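Local structure of bacterioferritin (Rhodobacter capsulatus, 1JGC) at residues A[24-28]-A[86-90]; A[50-54]-A[126-130]; A[13-18]-A[97-101]. The protein stores iron, probably oxidising Fe(2+) with dioxygen at a ferroxidase centre and depositing it as a ferric mineral inside a hollow 24-subunit shell. All coordinates share one frame; numbering follows the deposited sequence.

Interaction 1: A[24-28]-A[86-90]. With HEM (protoporphyrin IX containing Fe), chain D.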
loop_
_atom_site.group_PDB
_atom_site.type_symbol
_atom_site.label_atom_id
_atom_site.label_comp_id
_atom_site.label_asym_id
_atom_site.label_seq_id
_atom_site.Cartn_x
_atom_site.Cartn_y
_atom_site.Cartn_z
ATOM N N GLN A 24 13.311 4.017 48.490
ATOM C CA GLN A 24 12.753 2.847 49.145
ATOM C C GLN A 24 12.133 1.917 48.106
ATOM O O GLN A 24 12.327 0.709 48.161
ATOM C CB GLN A 24 11.714 3.257 50.197
ATOM C CG GLN A 24 11.186 2.093 51.034
ATOM C CD GLN A 24 10.265 2.552 52.153
ATOM O OE1 GLN A 24 10.692 3.226 53.095
ATOM N NE2 GLN A 24 8.993 2.194 52.053
ATOM N N TYR A 25 11.399 2.484 47.154
ATOM C CA TYR A 25 10.765 1.683 46.114
ATOM C C TYR A 25 11.806 1.056 45.205
ATOM O O TYR A 25 11.667 -0.105 44.801
ATOM C CB TYR A 25 9.816 2.529 45.265
ATOM C CG TYR A 25 8.485 2.841 45.917
ATOM C CD1 TYR A 25 7.645 1.817 46.361
ATOM C CD2 TYR A 25 8.065 4.156 46.087
ATOM C CE1 TYR A 25 6.419 2.100 46.966
ATOM C CE2 TYR A 25 6.853 4.452 46.686
ATOM C CZ TYR A 25 6.033 3.425 47.127
ATOM O OH TYR A 25 4.843 3.736 47.756
ATOM N N TRP A 26 12.853 1.812 44.887
ATOM C CA TRP A 26 13.879 1.289 44.002
ATOM C C TRP A 26 14.660 0.144 44.624
ATOM O O TRP A 26 14.992 -0.818 43.944
ATOM C CB TRP A 26 14.836 2.396 43.555
ATOM C CG TRP A 26 15.546 2.022 42.297
ATOM C CD1 TRP A 26 16.712 1.320 42.188
ATOM C CD2 TRP A 26 15.066 2.213 40.959
ATOM N NE1 TRP A 26 16.985 1.056 40.867
ATOM C CE2 TRP A 26 15.989 1.589 40.091
ATOM C CE3 TRP A 26 13.942 2.842 40.412
ATOM C CZ2 TRP A 26 15.821 1.576 38.700
ATOM C CZ3 TRP A 26 13.774 2.829 39.034
ATOM C CH2 TRP A 26 14.710 2.197 38.192
ATOM N N VAL A 27 14.956 0.238 45.914
ATOM C CA VAL A 27 15.674 -0.837 46.574
ATOM C C VAL A 27 14.762 -2.066 46.599
ATOM O O VAL A 27 15.207 -3.184 46.376
ATOM C CB VAL A 27 16.070 -0.456 48.028
ATOM C CG1 VAL A 27 16.721 -1.637 48.709
ATOM C CG2 VAL A 27 17.023 0.716 48.021
ATOM N N HIS A 28 13.481 -1.847 46.862
ATOM C CA HIS A 28 12.527 -2.939 46.904
ATOM C C HIS A 28 12.421 -3.608 45.550
ATOM O O HIS A 28 12.283 -4.829 45.460
ATOM C CB HIS A 28 11.166 -2.429 47.364
ATOM C CG HIS A 28 11.071 -2.250 48.844
ATOM N ND1 HIS A 28 10.001 -1.636 49.455
ATOM C CD2 HIS A 28 11.905 -2.632 49.842
ATOM C CE1 HIS A 28 10.176 -1.651 50.765
ATOM N NE2 HIS A 28 11.325 -2.250 51.026
ATOM N N THR A 86 8.115 -5.771 52.674
ATOM C CA THR A 86 8.279 -4.634 51.767
ATOM C C THR A 86 6.931 -3.949 51.544
ATOM O O THR A 86 6.858 -2.721 51.436
ATOM C CB THR A 86 8.912 -5.053 50.396
ATOM O OG1 THR A 86 8.098 -6.041 49.760
ATOM C CG2 THR A 86 10.304 -5.625 50.604
ATOM N N LEU A 87 5.864 -4.743 51.490
ATOM C CA LEU A 87 4.534 -4.177 51.315
ATOM C C LEU A 87 4.226 -3.362 52.564
ATOM O O LEU A 87 3.690 -2.259 52.481
ATOM C CB LEU A 87 3.484 -5.283 51.147
ATOM C CG LEU A 87 3.569 -6.119 49.874
ATOM C CD1 LEU A 87 2.483 -7.169 49.879
ATOM C CD2 LEU A 87 3.420 -5.213 48.669
ATOM N N GLU A 88 4.578 -3.915 53.722
ATOM C CA GLU A 88 4.346 -3.247 54.989
ATOM C C GLU A 88 5.144 -1.955 55.077
ATOM O O GLU A 88 4.618 -0.902 55.454
ATOM C CB GLU A 88 4.717 -4.172 56.156
ATOM C CG GLU A 88 3.783 -5.363 56.329
ATOM C CD GLU A 88 2.352 -4.941 56.689
ATOM O OE1 GLU A 88 1.935 -3.817 56.287
ATOM O OE2 GLU A 88 1.637 -5.745 57.364
ATOM N N CYS A 89 6.417 -2.029 54.728
ATOM C CA CYS A 89 7.240 -0.840 54.780
ATOM C C CYS A 89 6.744 0.241 53.826
ATOM O O CYS A 89 6.723 1.422 54.189
ATOM C CB CYS A 89 8.692 -1.184 54.477
ATOM S SG CYS A 89 9.469 -2.121 55.801
ATOM N N ASP A 90 6.336 -0.142 52.618
ATOM C CA ASP A 90 5.846 0.860 51.677
ATOM C C ASP A 90 4.553 1.477 52.204
ATOM O O ASP A 90 4.350 2.698 52.126
ATOM C CB ASP A 90 5.628 0.257 50.282
ATOM C CG ASP A 90 6.939 -0.146 49.608
ATOM O OD1 ASP A 90 7.948 0.574 49.777
ATOM O OD2 ASP A 90 6.962 -1.175 48.898
HETATM C CHA HEM D . 14.082 8.115 35.308
HETATM C CHB HEM D . 14.002 12.058 38.131
HETATM C CHC HEM D . 16.366 9.572 41.488
HETATM C CHD HEM D . 17.002 5.895 38.458
HETATM C C1A HEM D . 13.686 9.321 35.884
HETATM C C2A HEM D . 12.498 10.102 35.597
HETATM C C3A HEM D . 12.728 11.364 36.108
HETATM C C4A HEM D . 13.760 11.171 37.101
HETATM C CMA HEM D . 11.873 12.626 35.894
HETATM C CAA HEM D . 11.118 9.615 35.158
HETATM C CBA HEM D . 11.003 8.778 33.897
HETATM C CGA HEM D . 11.381 9.541 32.654
HETATM O O1A HEM D . 11.366 8.922 31.563
HETATM O O2A HEM D . 11.689 10.752 32.763
HETATM C C1B HEM D . 14.632 11.736 39.318
HETATM C C2B HEM D . 14.731 12.612 40.475
HETATM C C3B HEM D . 15.471 11.941 41.416
HETATM C C4B HEM D . 15.719 10.609 40.858
HETATM C CMB HEM D . 14.111 13.998 40.639
HETATM C CAB HEM D . 15.793 12.471 42.664
HETATM C CBB HEM D . 17.003 12.325 43.324
HETATM C C1C HEM D . 16.637 8.313 41.002
HETATM C C2C HEM D . 17.204 7.242 41.797
HETATM C C3C HEM D . 17.383 6.169 40.951
HETATM C C4C HEM D . 16.966 6.638 39.630
HETATM C CMC HEM D . 17.522 7.310 43.300
HETATM C CAC HEM D . 17.820 4.885 41.286
HETATM C CBC HEM D . 18.656 4.540 42.336
HETATM C C1D HEM D . 16.320 6.190 37.292
HETATM C C2D HEM D . 16.243 5.309 36.135
HETATM C C3D HEM D . 15.415 5.932 35.221
HETATM C C4D HEM D . 14.948 7.175 35.851
HETATM C CMD HEM D . 16.946 3.959 35.950
HETATM C CAD HEM D . 15.230 5.414 33.791
HETATM C CBD HEM D . 13.866 4.880 33.394
HETATM C CGD HEM D . 13.875 4.199 32.024
HETATM O O1D HEM D . 14.409 4.798 31.057
HETATM O O2D HEM D . 13.338 3.069 31.916
HETATM N NA HEM D . 14.222 9.852 37.047
HETATM N NB HEM D . 15.198 10.488 39.582
HETATM N NC HEM D . 16.357 7.891 39.725
HETATM N ND HEM D . 15.529 7.328 37.109
HETATM FE FE HEM D . 15.289 8.879 38.373
#
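The imidazole of His-28 has a neighbour on both faces. Thr-86 CB stands over its centre, 3.6 Å from the centroid and 7° off the ring normal, a CH-pi contact. Gln-24 O, one turn earlier on the same helix, lies over the opposite face, toward the rim. Asp-90 comes in at the edge, its carboxylate turned 66° from the ring. His-28 ND1 makes two weak hydrogen bonds there, to Asp-90 OD1 at 3.0 Å and to Asp-90 OD2 at 3.1 Å. Tyr-25 CE1 also rests against Asp-90 CG at 3.5 Å. The two segments belong to antiparallel helices 5-34 and 83-111 of the ferritin four-helix bundle, and the segment axes lie 10.9 Å apart. Gln-24 spans that gap with an extended chain, CG anti to the backbone N (chi1 -174°). Gln-24 NE2 gives a nearly straight hydrogen bond to Asp-90 OD1 at 3.0 Å, on the anti side and somewhat out of the carboxylate plane. Gln-24 NE2 also makes a weak one to Cys-89 O at 3.2 Å. The far atoms of both donors are held by a loop: Gln-24 OE1 by Arg-78 N, His-28 NE2 by Gly-80 N. Trp-26 packs one face on haem CAC and CBC.

Interaction 2: A[50-54]-A[126-130]. With HEM (protoporphyrin IX containing Fe), chain D.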
loop_
_atom_site.group_PDB
_atom_site.type_symbol
_atom_site.label_atom_id
_atom_site.label_comp_id
_atom_site.label_asym_id
_atom_site.label_seq_id
_atom_site.Cartn_x
_atom_site.Cartn_y
_atom_site.Cartn_z
ATOM N N GLU A 50 7.095 6.997 39.637
ATOM C CA GLU A 50 5.981 7.918 39.832
ATOM C C GLU A 50 6.446 8.982 40.820
ATOM O O GLU A 50 6.245 10.175 40.601
ATOM C CB GLU A 50 4.756 7.209 40.414
ATOM C CG GLU A 50 3.770 6.699 39.373
ATOM C CD GLU A 50 2.509 6.080 40.002
ATOM O OE1 GLU A 50 1.809 6.798 40.786
ATOM O OE2 GLU A 50 2.224 4.882 39.707
ATOM N N GLU A 51 7.076 8.545 41.907
ATOM C CA GLU A 51 7.555 9.472 42.910
ATOM C C GLU A 51 8.590 10.431 42.336
ATOM O O GLU A 51 8.669 11.584 42.744
ATOM C CB GLU A 51 8.144 8.715 44.104
ATOM C CG GLU A 51 7.128 7.879 44.873
ATOM C CD GLU A 51 5.900 8.680 45.283
ATOM O OE1 GLU A 51 6.061 9.753 45.910
ATOM O OE2 GLU A 51 4.773 8.233 44.976
ATOM N N MET A 52 9.397 9.952 41.401
ATOM C CA MET A 52 10.396 10.813 40.798
ATOM C C MET A 52 9.659 11.975 40.155
ATOM O O MET A 52 10.089 13.125 40.242
ATOM C CB MET A 52 11.198 10.044 39.750
ATOM C CG MET A 52 12.204 9.067 40.344
ATOM S SD MET A 52 12.973 7.982 39.105
ATOM C CE MET A 52 12.890 6.408 39.958
ATOM N N GLY A 53 8.531 11.668 39.523
ATOM C CA GLY A 53 7.736 12.699 38.884
ATOM C C GLY A 53 7.207 13.712 39.888
ATOM O O GLY A 53 7.221 14.918 39.634
ATOM N N HIS A 54 6.729 13.225 41.027
ATOM C CA HIS A 54 6.213 14.098 42.075
ATOM C C HIS A 54 7.328 15.025 42.538
ATOM O O HIS A 54 7.139 16.233 42.640
ATOM C CB HIS A 54 5.716 13.269 43.268
ATOM C CG HIS A 54 4.486 12.466 42.978
ATOM N ND1 HIS A 54 4.095 11.398 43.758
ATOM C CD2 HIS A 54 3.544 12.594 42.013
ATOM C CE1 HIS A 54 2.964 10.903 43.286
ATOM N NE2 HIS A 54 2.608 11.610 42.228
ATOM N N ASP A 126 -3.046 10.802 44.815
ATOM C CA ASP A 126 -2.189 9.733 44.306
ATOM C C ASP A 126 -1.788 8.766 45.424
ATOM O O ASP A 126 -1.803 7.550 45.242
ATOM C CB ASP A 126 -0.907 10.290 43.676
ATOM C CG ASP A 126 -1.166 11.116 42.436
ATOM O OD1 ASP A 126 -2.188 10.883 41.749
ATOM O OD2 ASP A 126 -0.328 11.996 42.136
ATOM N N GLU A 127 -1.416 9.306 46.581
ATOM C CA GLU A 127 -1.011 8.448 47.678
ATOM C C GLU A 127 -2.160 7.567 48.179
ATOM O O GLU A 127 -1.941 6.416 48.548
ATOM C CB GLU A 127 -0.409 9.284 48.813
ATOM C CG GLU A 127 1.103 9.047 49.026
ATOM C CD GLU A 127 1.985 9.461 47.830
ATOM O OE1 GLU A 127 1.832 8.900 46.710
ATOM O OE2 GLU A 127 2.857 10.353 48.011
ATOM N N GLU A 128 -3.384 8.083 48.186
ATOM C CA GLU A 128 -4.489 7.252 48.625
ATOM C C GLU A 128 -4.652 6.130 47.601
ATOM O O GLU A 128 -5.082 5.021 47.934
ATOM C CB GLU A 128 -5.776 8.075 48.788
ATOM C CG GLU A 128 -5.852 8.771 50.152
ATOM C CD GLU A 128 -7.248 9.263 50.534
ATOM O OE1 GLU A 128 -8.259 8.638 50.142
ATOM O OE2 GLU A 128 -7.336 10.274 51.260
ATOM N N GLY A 129 -4.272 6.418 46.357
ATOM C CA GLY A 129 -4.337 5.416 45.309
ATOM C C GLY A 129 -3.370 4.273 45.606
ATOM O O GLY A 129 -3.736 3.093 45.501
ATOM N N HIS A 130 -2.136 4.614 45.978
ATOM C CA HIS A 130 -1.131 3.608 46.317
ATOM C C HIS A 130 -1.568 2.826 47.559
ATOM O O HIS A 130 -1.392 1.611 47.629
ATOM C CB HIS A 130 0.227 4.267 46.588
ATOM C CG HIS A 130 0.869 4.857 45.371
ATOM N ND1 HIS A 130 1.886 5.788 45.446
ATOM C CD2 HIS A 130 0.651 4.639 44.050
ATOM C CE1 HIS A 130 2.267 6.119 44.222
ATOM N NE2 HIS A 130 1.533 5.436 43.358
HETATM C CHA HEM D . 14.082 8.115 35.308
HETATM C CHB HEM D . 14.002 12.058 38.131
HETATM C CHC HEM D . 16.366 9.572 41.488
HETATM C CHD HEM D . 17.002 5.895 38.458
HETATM C C1A HEM D . 13.686 9.321 35.884
HETATM C C2A HEM D . 12.498 10.102 35.597
HETATM C C3A HEM D . 12.728 11.364 36.108
HETATM C C4A HEM D . 13.760 11.171 37.101
HETATM C CMA HEM D . 11.873 12.626 35.894
HETATM C CAA HEM D . 11.118 9.615 35.158
HETATM C CBA HEM D . 11.003 8.778 33.897
HETATM C CGA HEM D . 11.381 9.541 32.654
HETATM O O1A HEM D . 11.366 8.922 31.563
HETATM O O2A HEM D . 11.689 10.752 32.763
HETATM C C1B HEM D . 14.632 11.736 39.318
HETATM C C2B HEM D . 14.731 12.612 40.475
HETATM C C3B HEM D . 15.471 11.941 41.416
HETATM C C4B HEM D . 15.719 10.609 40.858
HETATM C CMB HEM D . 14.111 13.998 40.639
HETATM C CAB HEM D . 15.793 12.471 42.664
HETATM C CBB HEM D . 17.003 12.325 43.324
HETATM C C1C HEM D . 16.637 8.313 41.002
HETATM C C2C HEM D . 17.204 7.242 41.797
HETATM C C3C HEM D . 17.383 6.169 40.951
HETATM C C4C HEM D . 16.966 6.638 39.630
HETATM C CMC HEM D . 17.522 7.310 43.300
HETATM C CAC HEM D . 17.820 4.885 41.286
HETATM C CBC HEM D . 18.656 4.540 42.336
HETATM C C1D HEM D . 16.320 6.190 37.292
HETATM C C2D HEM D . 16.243 5.309 36.135
HETATM C C3D HEM D . 15.415 5.932 35.221
HETATM C C4D HEM D . 14.948 7.175 35.851
HETATM C CMD HEM D . 16.946 3.959 35.950
HETATM C CAD HEM D . 15.230 5.414 33.791
HETATM C CBD HEM D . 13.866 4.880 33.394
HETATM C CGD HEM D . 13.875 4.199 32.024
HETATM O O1D HEM D . 14.409 4.798 31.057
HETATM O O2D HEM D . 13.338 3.069 31.916
HETATM N NA HEM D . 14.222 9.852 37.047
HETATM N NB HEM D . 15.198 10.488 39.582
HETATM N NC HEM D . 16.357 7.891 39.725
HETATM N ND HEM D . 15.529 7.328 37.109
HETATM FE FE HEM D . 15.289 8.879 38.373
#
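Glu-51 and Glu-127 face each other across the buried part of this contact, with Glu-51 OE2 3.5 Å from Glu-127 OE1. No hydrogen bond joins them. Both chains bend at chi2 (-52° in Glu-51, 64° in Glu-127), which curls the carboxylates into the space between the helices. Glu-51 OE2 also lies at the edge of the His-130 ring, 3.4 Å from His-130 CE1. His-54 ND1 makes a weak hydrogen bond to Glu-51 OE1 within its own helix, and His-130 ND1 a weak one to Glu-94. The other side is more open, with Glu-50 and Asp-126 both partly exposed. Here the histidines use their NE2 atoms. His-130 NE2 hydrogen-bonds to Glu-50 OE1 at 2.9 Å, meeting it from above the carboxylate plane. His-54 NE2 makes a weak hydrogen bond to Asp-126 OD2 at 3.0 Å. The segment axes are 12.8 Å apart, and glutamate, histidine and aspartate side chains bridge the gap. On the outer face of helix 38-64, Met-52 SD binds the haem iron at 2.6 Å, and Met-52 of a neighbouring subunit supplies the other sulfur. In the iron-loaded ferroxidase centre Glu-51 and Glu-127 would each bind both irons, His-54 and His-130 one apiece. The site is metal-free here, and the facing carboxylates are consistent with a place where two cations would sit between them and be bridged by them.

Interaction 3: A[13-18]-A[97-101]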
loop_
_atom_site.group_PDB
_atom_site.type_symbol
_atom_site.label_atom_id
_atom_site.label_comp_id
_atom_site.label_asym_id
_atom_site.label_seq_id
_atom_site.Cartn_x
_atom_site.Cartn_y
_atom_site.Cartn_z
ATOM N N ALA A 13 9.653 19.648 52.760
ATOM C CA ALA A 13 9.472 18.472 53.594
ATOM C C ALA A 13 8.841 17.384 52.726
ATOM O O ALA A 13 9.222 16.218 52.797
ATOM C CB ALA A 13 8.582 18.792 54.796
ATOM N N ALA A 14 7.877 17.777 51.903
ATOM C CA ALA A 14 7.226 16.832 51.014
ATOM C C ALA A 14 8.269 16.260 50.046
ATOM O O ALA A 14 8.248 15.073 49.723
ATOM C CB ALA A 14 6.117 17.523 50.254
ATOM N N LEU A 15 9.185 17.112 49.595
ATOM C CA LEU A 15 10.242 16.695 48.683
ATOM C C LEU A 15 11.104 15.623 49.337
ATOM O O LEU A 15 11.411 14.593 48.732
ATOM C CB LEU A 15 11.110 17.892 48.297
ATOM C CG LEU A 15 12.396 17.564 47.539
ATOM C CD1 LEU A 15 12.092 16.780 46.266
ATOM C CD2 LEU A 15 13.115 18.856 47.212
ATOM N N ARG A 16 11.491 15.873 50.581
ATOM C CA ARG A 16 12.311 14.923 51.311
ATOM C C ARG A 16 11.556 13.614 51.462
ATOM O O ARG A 16 12.131 12.539 51.377
ATOM C CB ARG A 16 12.682 15.463 52.695
ATOM C CG ARG A 16 13.254 14.385 53.592
ATOM C CD ARG A 16 13.692 14.921 54.927
ATOM N NE ARG A 16 14.859 15.782 54.785
ATOM C CZ ARG A 16 14.868 17.072 55.124
ATOM N NH1 ARG A 16 13.760 17.631 55.626
ATOM N NH2 ARG A 16 15.972 17.808 54.961
ATOM N N SER A 17 10.259 13.711 51.692
ATOM C CA SER A 17 9.437 12.529 51.839
ATOM C C SER A 17 9.466 11.736 50.525
ATOM O O SER A 17 9.607 10.509 50.532
ATOM C CB SER A 17 8.013 12.950 52.184
ATOM O OG SER A 17 7.168 11.832 52.373
ATOM N N GLU A 18 9.340 12.444 49.401
ATOM C CA GLU A 18 9.350 11.804 48.087
ATOM C C GLU A 18 10.700 11.185 47.732
ATOM O O GLU A 18 10.751 10.065 47.224
ATOM C CB GLU A 18 8.938 12.798 46.999
ATOM C CG GLU A 18 7.514 13.341 47.123
ATOM C CD GLU A 18 6.445 12.256 47.123
ATOM O OE1 GLU A 18 6.419 11.440 48.071
ATOM O OE2 GLU A 18 5.624 12.218 46.180
ATOM N N ALA A 97 3.528 9.962 54.709
ATOM C CA ALA A 97 3.423 10.972 53.655
ATOM C C ALA A 97 2.033 11.612 53.640
ATOM O O ALA A 97 1.914 12.834 53.571
ATOM C CB ALA A 97 3.745 10.359 52.281
ATOM N N LEU A 98 0.981 10.802 53.708
ATOM C CA LEU A 98 -0.372 11.359 53.709
ATOM C C LEU A 98 -0.571 12.319 54.887
ATOM O O LEU A 98 -1.188 13.384 54.758
ATOM C CB LEU A 98 -1.415 10.239 53.772
ATOM C CG LEU A 98 -1.765 9.567 52.445
ATOM C CD1 LEU A 98 -2.597 8.323 52.718
ATOM C CD2 LEU A 98 -2.535 10.534 51.563
ATOM N N LYS A 99 -0.041 11.927 56.036
ATOM C CA LYS A 99 -0.147 12.732 57.242
ATOM C C LYS A 99 0.455 14.096 56.946
ATOM O O LYS A 99 -0.176 15.130 57.165
ATOM C CB LYS A 99 0.618 12.044 58.377
ATOM C CG LYS A 99 0.544 12.736 59.713
ATOM C CD LYS A 99 1.276 11.919 60.781
ATOM C CE LYS A 99 1.190 12.582 62.166
ATOM N NZ LYS A 99 1.901 13.904 62.248
ATOM N N LEU A 100 1.674 14.087 56.420
ATOM C CA LEU A 100 2.371 15.319 56.094
ATOM C C LEU A 100 1.658 16.159 55.045
ATOM O O LEU A 100 1.598 17.386 55.169
ATOM C CB LEU A 100 3.786 15.010 55.611
ATOM C CG LEU A 100 4.549 16.181 54.982
ATOM C CD1 LEU A 100 4.705 17.294 55.997
ATOM C CD2 LEU A 100 5.910 15.706 54.495
ATOM N N TYR A 101 1.125 15.506 54.013
ATOM C CA TYR A 101 0.448 16.232 52.940
ATOM C C TYR A 101 -0.854 16.882 53.374
ATOM O O TYR A 101 -1.173 17.980 52.926
ATOM C CB TYR A 101 0.170 15.321 51.741
ATOM C CG TYR A 101 1.393 14.711 51.095
ATOM C CD1 TYR A 101 2.647 15.311 51.198
ATOM C CD2 TYR A 101 1.289 13.537 50.350
ATOM C CE1 TYR A 101 3.767 14.753 50.574
ATOM C CE2 TYR A 101 2.398 12.972 49.719
ATOM C CZ TYR A 101 3.628 13.584 49.835
ATOM O OH TYR A 101 4.706 13.027 49.195
#
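Tyr-101 reaches along the gap toward helix 5-34 and brings its ring edge to Ala-14. From CB, chi1 of -60° keeps CG beside the backbone N, which leaves that edge free to meet its neighbour. The ring lies along its own helix, with Ala-97 O over one face, toward the rim. Tyr-101 CE1 touches Ala-14 CB at 3.6 Å, an edge-on apolar contact. At the tip, Tyr-101 OH comes close to the Glu-18 carboxylate, which is turned 88° from the ring. The angle is poor for a hydrogen bond, and Glu-18 has two conformers, so this approach is doubtful. Tyr-101 OH has a weak hydrogen bond to Glu-127 OE2 of helix 114-144. This is antiparallel packing inside the ferritin four-helix bundle, with the segment axes 10.4 Å apart and 167° between their directions. The small Ser-17 and Ala-97 are consistent with the close approach: their CA atoms are 6.5 Å apart, and Ser-17 OG lies 3.7 Å from Ala-97 CB. On the more exposed side, Leu-100 lays CD2 against the Ala-13 backbone, 3.8 Å from Ala-13 O, and also against Ala-13 CB at 4.1 Å. Ala-14 also packs on Phe-120 of helix 114-144 and Ile-58 of helix 38-64.

In the fold
Interactions 1 and 3 join the same two helices, 5-34 and 83-111, on opposite sides of the chain's centre, with centres about 16 Å apart and no touch. Interaction 2 joins the other pair of long helices, and touches both. Its centre is about 11 Å from that of interaction 3, which supplies the iron ligand Glu-18. In the conformer given, Glu-18 OE2 lies 3.0 Å from His-54 ND1, a weak hydrogen bond. From interaction 1, Tyr-25 CE2 packs on Glu-51 CG at 3.9 Å, beside the same ferroxidase centre. Trp-26 CE3 lies 3.7 Å from Met-52 CE, and both residues line the haem shared by two subunits.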